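Local coordinates for protein monomethylamine methyltransferase mtmB1 (PDB 1NTH) that transfers the methyl group of monomethylamine to the corrinoid cofactor of its partner protein MtmC, a step of methanogenesis from methylamine, at residues D254-G266 against M288-I301. Sequence-based numbering, arbitrary orientation.
Sequences DIIMDEQMPIFGG and MSSASWHLDGPVHI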
ATOM      1  N   ASP A 254      16.957   1.852   2.260  1.00 13.33           N
ATOM      2  CA  ASP A 254      17.346   1.456   0.906  1.00 14.41           C
ATOM      3  C   ASP A 254      18.541   0.507   0.886  1.00 13.65           C
ATOM      4  O   ASP A 254      19.442   0.605   1.724  1.00 14.14           O
ATOM      5  CB  ASP A 254      17.756   2.678   0.065  1.00 14.50           C
ATOM      6  CG  ASP A 254      16.598   3.576  -0.302  1.00 16.22           C
ATOM      7  OD1 ASP A 254      15.475   3.070  -0.508  1.00 16.07           O
ATOM      8  OD2 ASP A 254      16.822   4.801  -0.420  1.00 16.14           O
ATOM      9  N   ILE A 255      18.554  -0.413  -0.076  1.00 12.70           N
ATOM     10  CA  ILE A 255      19.698  -1.305  -0.236  1.00 13.40           C
ATOM     11  C   ILE A 255      20.785  -0.372  -0.763  1.00 12.36           C
ATOM     12  O   ILE A 255      20.573   0.337  -1.751  1.00 14.79           O
ATOM     13  CB  ILE A 255      19.413  -2.408  -1.282  1.00 14.38           C
ATOM     14  CG1 ILE A 255      18.402  -3.413  -0.722  0.60 15.22           C
ATOM     15  CG2 ILE A 255      20.715  -3.103  -1.674  1.00 13.38           C
ATOM     16  CD1 ILE A 255      18.868  -4.132   0.522  0.60 12.94           C
ATOM     17  N   ILE A 256      21.938  -0.366  -0.103  1.00 12.75           N
ATOM     18  CA  ILE A 256      23.031   0.520  -0.494  1.00 13.41           C
ATOM     19  C   ILE A 256      24.184  -0.174  -1.202  1.00 13.34           C
ATOM     20  O   ILE A 256      24.721  -1.170  -0.713  1.00 13.37           O
ATOM     21  CB  ILE A 256      23.602   1.256   0.745  1.00 13.12           C
ATOM     22  CG1 ILE A 256      22.526   2.161   1.352  1.00 13.36           C
ATOM     23  CG2 ILE A 256      24.833   2.073   0.355  1.00 13.91           C
ATOM     24  CD1 ILE A 256      22.947   2.831   2.648  1.00 15.44           C
ATOM     25  N   MET A 257      24.551   0.357  -2.365  1.00 14.47           N
ATOM     26  CA  MET A 257      25.679  -0.170  -3.121  1.00 14.48           C
ATOM     27  C   MET A 257      26.774   0.889  -3.122  1.00 15.14           C
ATOM     28  O   MET A 257      26.634   1.938  -3.752  1.00 14.69           O
ATOM     29  CB  MET A 257      25.297  -0.490  -4.569  1.00 15.14           C
ATOM     30  CG  MET A 257      26.479  -1.054  -5.369  0.85 15.61           C
ATOM     31  SD  MET A 257      26.349  -0.813  -7.152  0.85 14.88           S
ATOM     32  CE  MET A 257      26.879   0.905  -7.277  0.85 14.85           C
ATOM     33  N   ASP A 258      27.846   0.621  -2.387  1.00 15.44           N
ATOM     34  CA  ASP A 258      28.984   1.529  -2.339  1.00 16.42           C
ATOM     35  C   ASP A 258      29.904   1.070  -3.463  1.00 17.08           C
ATOM     36  O   ASP A 258      30.069  -0.129  -3.677  1.00 18.70           O
ATOM     37  CB  ASP A 258      29.690   1.399  -0.988  1.00 18.12           C
ATOM     38  CG  ASP A 258      31.064   2.045  -0.976  1.00 20.96           C
ATOM     39  OD1 ASP A 258      31.200   3.162  -0.433  1.00 23.36           O
ATOM     40  OD2 ASP A 258      32.005   1.428  -1.515  1.00 22.85           O
ATOM     41  N   GLU A 259      30.486   2.007  -4.201  1.00 16.31           N
ATOM     42  CA  GLU A 259      31.385   1.625  -5.280  1.00 17.49           C
ATOM     43  C   GLU A 259      32.710   2.368  -5.206  1.00 17.89           C
ATOM     44  O   GLU A 259      32.780   3.481  -4.691  1.00 17.32           O
ATOM     45  CB  GLU A 259      30.742   1.897  -6.643  1.00 20.11           C
ATOM     46  CG  GLU A 259      30.542   3.364  -6.963  0.85 22.28           C
ATOM     47  CD  GLU A 259      30.020   3.582  -8.367  0.85 27.69           C
ATOM     48  OE1 GLU A 259      29.922   4.751  -8.793  0.85 26.21           O
ATOM     49  OE2 GLU A 259      29.705   2.581  -9.045  0.85 27.87           O
ATOM     50  N   GLN A 260      33.761   1.726  -5.702  1.00 17.70           N
ATOM     51  CA  GLN A 260      35.081   2.344  -5.751  1.00 19.13           C
ATOM     52  C   GLN A 260      35.791   1.691  -6.922  1.00 20.16           C
ATOM     53  O   GLN A 260      35.691   0.479  -7.129  1.00 20.18           O
ATOM     54  CB  GLN A 260      35.860   2.126  -4.450  1.00 20.43           C
ATOM     55  CG  GLN A 260      36.916   3.215  -4.190  1.00 22.58           C
ATOM     56  CD  GLN A 260      38.265   2.917  -4.827  1.00 25.28           C
ATOM     57  OE1 GLN A 260      38.952   3.823  -5.312  1.00 27.07           O
ATOM     58  NE2 GLN A 260      38.662   1.652  -4.809  1.00 23.43           N
ATOM     59  N   MET A 261      36.481   2.505  -7.707  1.00 20.10           N
ATOM     60  CA  MET A 261      37.184   2.008  -8.876  1.00 21.20           C
ATOM     61  C   MET A 261      38.662   2.356  -8.775  1.00 20.32           C
ATOM     62  O   MET A 261      39.105   3.373  -9.308  1.00 20.18           O
ATOM     63  CB  MET A 261      36.579   2.620 -10.138  1.00 23.22           C
ATOM     64  CG  MET A 261      35.101   2.273 -10.355  1.00 27.07           C
ATOM     65  SD  MET A 261      33.937   3.031  -9.175  0.85 30.23           S
ATOM     66  CE  MET A 261      33.777   4.686  -9.877  0.85 33.73           C
ATOM     67  N   PRO A 262      39.442   1.513  -8.083  1.00 20.25           N
ATOM     68  CA  PRO A 262      40.877   1.770  -7.929  1.00 19.74           C
ATOM     69  C   PRO A 262      41.583   1.809  -9.278  1.00 20.20           C
ATOM     70  O   PRO A 262      41.261   1.042 -10.184  1.00 19.84           O
ATOM     71  CB  PRO A 262      41.342   0.622  -7.036  1.00 20.98           C
ATOM     72  CG  PRO A 262      40.401  -0.491  -7.394  1.00 22.37           C
ATOM     73  CD  PRO A 262      39.068   0.217  -7.485  1.00 19.65           C
ATOM     74  N   ILE A 263      42.549   2.711  -9.403  1.00 19.28           N
ATOM     75  CA  ILE A 263      43.266   2.879 -10.655  1.00 19.50           C
ATOM     76  C   ILE A 263      44.644   2.226 -10.675  1.00 19.81           C
ATOM     77  O   ILE A 263      45.536   2.614  -9.917  1.00 20.43           O
ATOM     78  CB  ILE A 263      43.425   4.382 -10.980  1.00 20.37           C
ATOM     79  CG1 ILE A 263      42.042   5.039 -11.063  1.00 21.02           C
ATOM     80  CG2 ILE A 263      44.171   4.561 -12.295  1.00 20.44           C
ATOM     81  CD1 ILE A 263      42.081   6.548 -11.239  1.00 22.32           C
ATOM     82  N   PHE A 264      44.808   1.230 -11.539  1.00 20.29           N
ATOM     83  CA  PHE A 264      46.094   0.561 -11.678  1.00 20.89           C
ATOM     84  C   PHE A 264      47.041   1.587 -12.285  1.00 21.03           C
ATOM     85  O   PHE A 264      46.728   2.188 -13.311  1.00 20.87           O
ATOM     86  CB  PHE A 264      45.998  -0.633 -12.625  1.00 21.80           C
ATOM     87  CG  PHE A 264      47.337  -1.116 -13.108  1.00 22.40           C
ATOM     88  CD1 PHE A 264      48.238  -1.699 -12.224  1.00 22.54           C
ATOM     89  CD2 PHE A 264      47.724  -0.925 -14.432  1.00 22.94           C
ATOM     90  CE1 PHE A 264      49.509  -2.087 -12.649  1.00 23.73           C
ATOM     91  CE2 PHE A 264      48.993  -1.307 -14.870  1.00 23.96           C
ATOM     92  CZ  PHE A 264      49.888  -1.887 -13.975  1.00 23.87           C
ATOM     93  N   GLY A 265      48.198   1.778 -11.659  1.00 21.30           N
ATOM     94  CA  GLY A 265      49.142   2.756 -12.167  1.00 23.58           C
ATOM     95  C   GLY A 265      48.790   4.130 -11.633  1.00 24.54           C
ATOM     96  O   GLY A 265      49.400   5.136 -12.014  1.00 24.32           O
ATOM     97  N   GLY A 266      47.798   4.166 -10.746  1.00 23.24           N
ATOM     98  CA  GLY A 266      47.358   5.415 -10.147  1.00 23.18           C
ATOM     99  C   GLY A 266      48.170   5.796  -8.925  1.00 24.01           C
ATOM    100  O   GLY A 266      49.342   5.441  -8.822  1.00 24.08           O
ATOM    101  N   MET A 288      32.125   3.191   6.326  1.00 19.97           N
ATOM    102  CA  MET A 288      31.713   4.556   6.042  1.00 19.44           C
ATOM    103  C   MET A 288      30.345   4.680   5.368  1.00 18.99           C
ATOM    104  O   MET A 288      29.554   5.561   5.708  1.00 19.88           O
ATOM    105  CB  MET A 288      32.778   5.219   5.160  1.00 21.13           C
ATOM    106  CG  MET A 288      32.468   6.635   4.704  1.00 22.70           C
ATOM    107  SD  MET A 288      33.670   7.214   3.468  1.00 23.52           S
ATOM    108  CE  MET A 288      33.017   6.444   1.986  1.00 22.51           C
ATOM    109  N   SER A 289      30.063   3.790   4.422  1.00 18.17           N
ATOM    110  CA  SER A 289      28.816   3.857   3.665  1.00 18.25           C
ATOM    111  C   SER A 289      27.674   2.956   4.110  1.00 17.32           C
ATOM    112  O   SER A 289      26.605   2.996   3.504  1.00 18.22           O
ATOM    113  CB  SER A 289      29.096   3.571   2.189  1.00 20.14           C
ATOM    114  OG  SER A 289      30.094   4.439   1.682  1.00 23.66           O
ATOM    115  N   SER A 290      27.887   2.157   5.152  1.00 16.89           N
ATOM    116  CA  SER A 290      26.853   1.235   5.632  1.00 18.57           C
ATOM    117  C   SER A 290      26.328   0.424   4.448  1.00 17.38           C
ATOM    118  O   SER A 290      25.147   0.083   4.383  1.00 17.70           O
ATOM    119  CB  SER A 290      25.696   2.008   6.275  1.00 19.19           C
ATOM    120  OG  SER A 290      26.121   2.705   7.436  1.00 20.54           O
ATOM    121  N   ALA A 291      27.221   0.106   3.519  1.00 15.35           N
ATOM    122  CA  ALA A 291      26.845  -0.628   2.315  1.00 14.42           C
ATOM    123  C   ALA A 291      26.249  -2.014   2.525  1.00 14.94           C
ATOM    124  O   ALA A 291      26.630  -2.742   3.445  1.00 15.03           O
ATOM    125  CB  ALA A 291      28.050  -0.741   1.384  1.00 16.20           C
ATOM    126  N   SER A 292      25.304  -2.361   1.651  1.00 14.05           N
ATOM    127  CA  SER A 292      24.683  -3.679   1.653  1.00 14.06           C
ATOM    128  C   SER A 292      25.635  -4.529   0.818  1.00 13.32           C
ATOM    129  O   SER A 292      25.832  -5.710   1.083  1.00 13.94           O
ATOM    130  CB  SER A 292      23.307  -3.635   0.985  1.00 13.83           C
ATOM    131  OG  SER A 292      22.400  -2.854   1.740  1.00 14.58           O
ATOM    132  N   TRP A 293      26.202  -3.915  -0.219  1.00 13.70           N
ATOM    133  CA  TRP A 293      27.183  -4.585  -1.061  1.00 12.95           C
ATOM    134  C   TRP A 293      28.115  -3.550  -1.679  1.00 13.20           C
ATOM    135  O   TRP A 293      27.795  -2.360  -1.723  1.00 13.59           O
ATOM    136  CB  TRP A 293      26.521  -5.463  -2.145  1.00 13.89           C
ATOM    137  CG  TRP A 293      25.701  -4.783  -3.213  1.00 12.91           C
ATOM    138  CD1 TRP A 293      24.423  -4.311  -3.098  1.00 13.83           C
ATOM    139  CD2 TRP A 293      26.054  -4.644  -4.598  1.00 13.65           C
ATOM    140  NE1 TRP A 293      23.951  -3.904  -4.327  1.00 14.68           N
ATOM    141  CE2 TRP A 293      24.934  -4.097  -5.265  1.00 13.58           C
ATOM    142  CE3 TRP A 293      27.207  -4.937  -5.340  1.00 14.96           C
ATOM    143  CZ2 TRP A 293      24.933  -3.836  -6.641  1.00 14.35           C
ATOM    144  CZ3 TRP A 293      27.207  -4.677  -6.710  1.00 15.68           C
ATOM    145  CH2 TRP A 293      26.075  -4.132  -7.345  1.00 13.91           C
ATOM    146  N   HIS A 294      29.280  -4.006  -2.125  1.00 14.21           N
ATOM    147  CA  HIS A 294      30.272  -3.112  -2.708  1.00 14.00           C
ATOM    148  C   HIS A 294      30.589  -3.466  -4.150  1.00 13.42           C
ATOM    149  O   HIS A 294      30.827  -4.630  -4.477  1.00 14.43           O
ATOM    150  CB  HIS A 294      31.564  -3.169  -1.889  1.00 15.19           C
ATOM    151  CG  HIS A 294      32.688  -2.379  -2.483  1.00 15.44           C
ATOM    152  ND1 HIS A 294      32.735  -1.002  -2.439  1.00 16.75           N
ATOM    153  CD2 HIS A 294      33.793  -2.772  -3.159  1.00 16.51           C
ATOM    154  CE1 HIS A 294      33.823  -0.581  -3.063  1.00 17.66           C
ATOM    155  NE2 HIS A 294      34.482  -1.635  -3.509  1.00 17.15           N
ATOM    156  N   LEU A 295      30.600  -2.448  -5.002  1.00 13.99           N
ATOM    157  CA  LEU A 295      30.899  -2.626  -6.412  1.00 14.05           C
ATOM    158  C   LEU A 295      32.326  -2.160  -6.688  1.00 15.68           C
ATOM    159  O   LEU A 295      32.676  -1.011  -6.418  1.00 16.04           O
ATOM    160  CB  LEU A 295      29.932  -1.813  -7.268  1.00 15.40           C
ATOM    161  CG  LEU A 295      30.145  -1.942  -8.779  1.00 15.66           C
ATOM    162  CD1 LEU A 295      29.756  -3.337  -9.250  1.00 17.47           C
ATOM    163  CD2 LEU A 295      29.315  -0.900  -9.482  1.00 15.95           C
ATOM    164  N   ASP A 296      33.137  -3.063  -7.225  1.00 16.28           N
ATOM    165  CA  ASP A 296      34.531  -2.775  -7.552  1.00 17.41           C
ATOM    166  C   ASP A 296      34.596  -2.396  -9.031  1.00 19.21           C
ATOM    167  O   ASP A 296      33.575  -2.377  -9.725  1.00 19.24           O
ATOM    168  CB  ASP A 296      35.371  -4.030  -7.284  1.00 17.64           C
ATOM    169  CG  ASP A 296      36.869  -3.763  -7.261  1.00 20.18           C
ATOM    170  OD1 ASP A 296      37.304  -2.614  -7.500  1.00 19.80           O
ATOM    171  OD2 ASP A 296      37.613  -4.730  -6.996  1.00 19.63           O
ATOM    172  N   GLY A 297      35.795  -2.090  -9.509  1.00 18.28           N
ATOM    173  CA  GLY A 297      35.973  -1.734 -10.903  1.00 18.94           C
ATOM    174  C   GLY A 297      37.383  -1.232 -11.147  1.00 18.21           C
ATOM    175  O   GLY A 297      37.561  -0.089 -11.563  1.00 19.94           O
ATOM    176  N   PRO A 298      38.409  -2.061 -10.895  1.00 19.13           N
ATOM    177  CA  PRO A 298      39.796  -1.625 -11.113  1.00 18.35           C
ATOM    178  C   PRO A 298      39.958  -1.195 -12.563  1.00 19.05           C
ATOM    179  O   PRO A 298      39.567  -1.920 -13.472  1.00 18.39           O
ATOM    180  CB  PRO A 298      40.610  -2.877 -10.792  1.00 18.35           C
ATOM    181  CG  PRO A 298      39.724  -3.636  -9.834  1.00 19.35           C
ATOM    182  CD  PRO A 298      38.368  -3.470 -10.472  1.00 18.43           C
ATOM    183  N   VAL A 299      40.541  -0.022 -12.785  1.00 19.47           N
ATOM    184  CA  VAL A 299      40.704   0.468 -14.145  1.00 19.85           C
ATOM    185  C   VAL A 299      42.156   0.827 -14.463  1.00 19.94           C
ATOM    186  O   VAL A 299      42.893   1.302 -13.600  1.00 20.55           O
ATOM    187  CB  VAL A 299      39.786   1.688 -14.381  1.00 22.32           C
ATOM    188  CG1 VAL A 299      40.150   2.807 -13.424  1.00 22.94           C
ATOM    189  CG2 VAL A 299      39.881   2.145 -15.822  1.00 24.06           C
ATOM    190  N   HIS A 300      42.552   0.591 -15.710  1.00 20.23           N
ATOM    191  CA  HIS A 300      43.916   0.869 -16.163  1.00 21.33           C
ATOM    192  C   HIS A 300      44.091   2.368 -16.396  1.00 21.58           C
ATOM    193  O   HIS A 300      43.336   2.976 -17.149  1.00 21.88           O
ATOM    194  CB  HIS A 300      44.189   0.093 -17.454  1.00 21.96           C
ATOM    195  CG  HIS A 300      45.640  -0.028 -17.795  1.00 23.17           C
ATOM    196  ND1 HIS A 300      46.401   1.045 -18.206  1.00 24.09           N
ATOM    197  CD2 HIS A 300      46.469  -1.097 -17.787  1.00 24.41           C
ATOM    198  CE1 HIS A 300      47.638   0.641 -18.437  1.00 24.14           C
ATOM    199  NE2 HIS A 300      47.706  -0.655 -18.191  1.00 24.08           N
ATOM    200  N   ILE A 301      45.090   2.960 -15.746  1.00 21.98           N
ATOM    201  CA  ILE A 301      45.325   4.393 -15.875  1.00 24.38           C
ATOM    202  C   ILE A 301      45.447   4.873 -17.321  1.00 24.44           C
ATOM    203  O   ILE A 301      45.023   5.983 -17.647  1.00 25.56           O
ATOM    204  CB  ILE A 301      46.589   4.828 -15.094  1.00 25.88           C
ATOM    205  CG1 ILE A 301      46.669   6.358 -15.058  1.00 27.77           C
ATOM    206  CG2 ILE A 301      47.838   4.237 -15.738  1.00 26.75           C
ATOM    207  CD1 ILE A 301      47.715   6.896 -14.111  1.00 30.64           C
TER
HETATM  208  O   HOH W   1      36.797  -1.302  -4.891  1.00 20.58           O
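In the conformers described for M257 and I255, M257 lies over one face of the W293 indole, its CG 3.4 Å from the centroid of the six-membered ring in a CH-pi contact, while SD sits obliquely above the same ring, a Met-aromatic contact; I255 CG2 meets the indole edge. W293 carries CG between its backbone N and carbonyl carbon (chi1 65°), which swings the ring across to M257, and NE1 bonds S227 on strand 227-231, the strand beyond 255-259. Replacing the indole by an alanine side chain would probably open a gap beside M257 and leave S227 OG without its N-H partner. The H294 imidazole is gripped at its edge: ND1 donates in the ring plane to the anti lone pair of D258 OD2 (2.7 Å), with carboxylate and ring only 29° apart, and NE2 lies 2.7 Å from the oxygen of a water that also bonds Q260 O. S289 OG donates to D258 OD1 (2.7 Å), and Q232 also bonds OD2, so both oxygens of this buried carboxylate are held. Farther along, F264 turns its edge to the H300 face, planes at 61°. Parallel backbone bonds run from I256, D258 and Q260 to W293 and L295, pause at M261 and G297, then resume with V299 N to P262 O (2.9 Å). Helix 271-288 makes this a beta-alpha-beta crossover; flanked by strands 227-231 and 330-333, the pair forms adjacent staves of the TIM barrel.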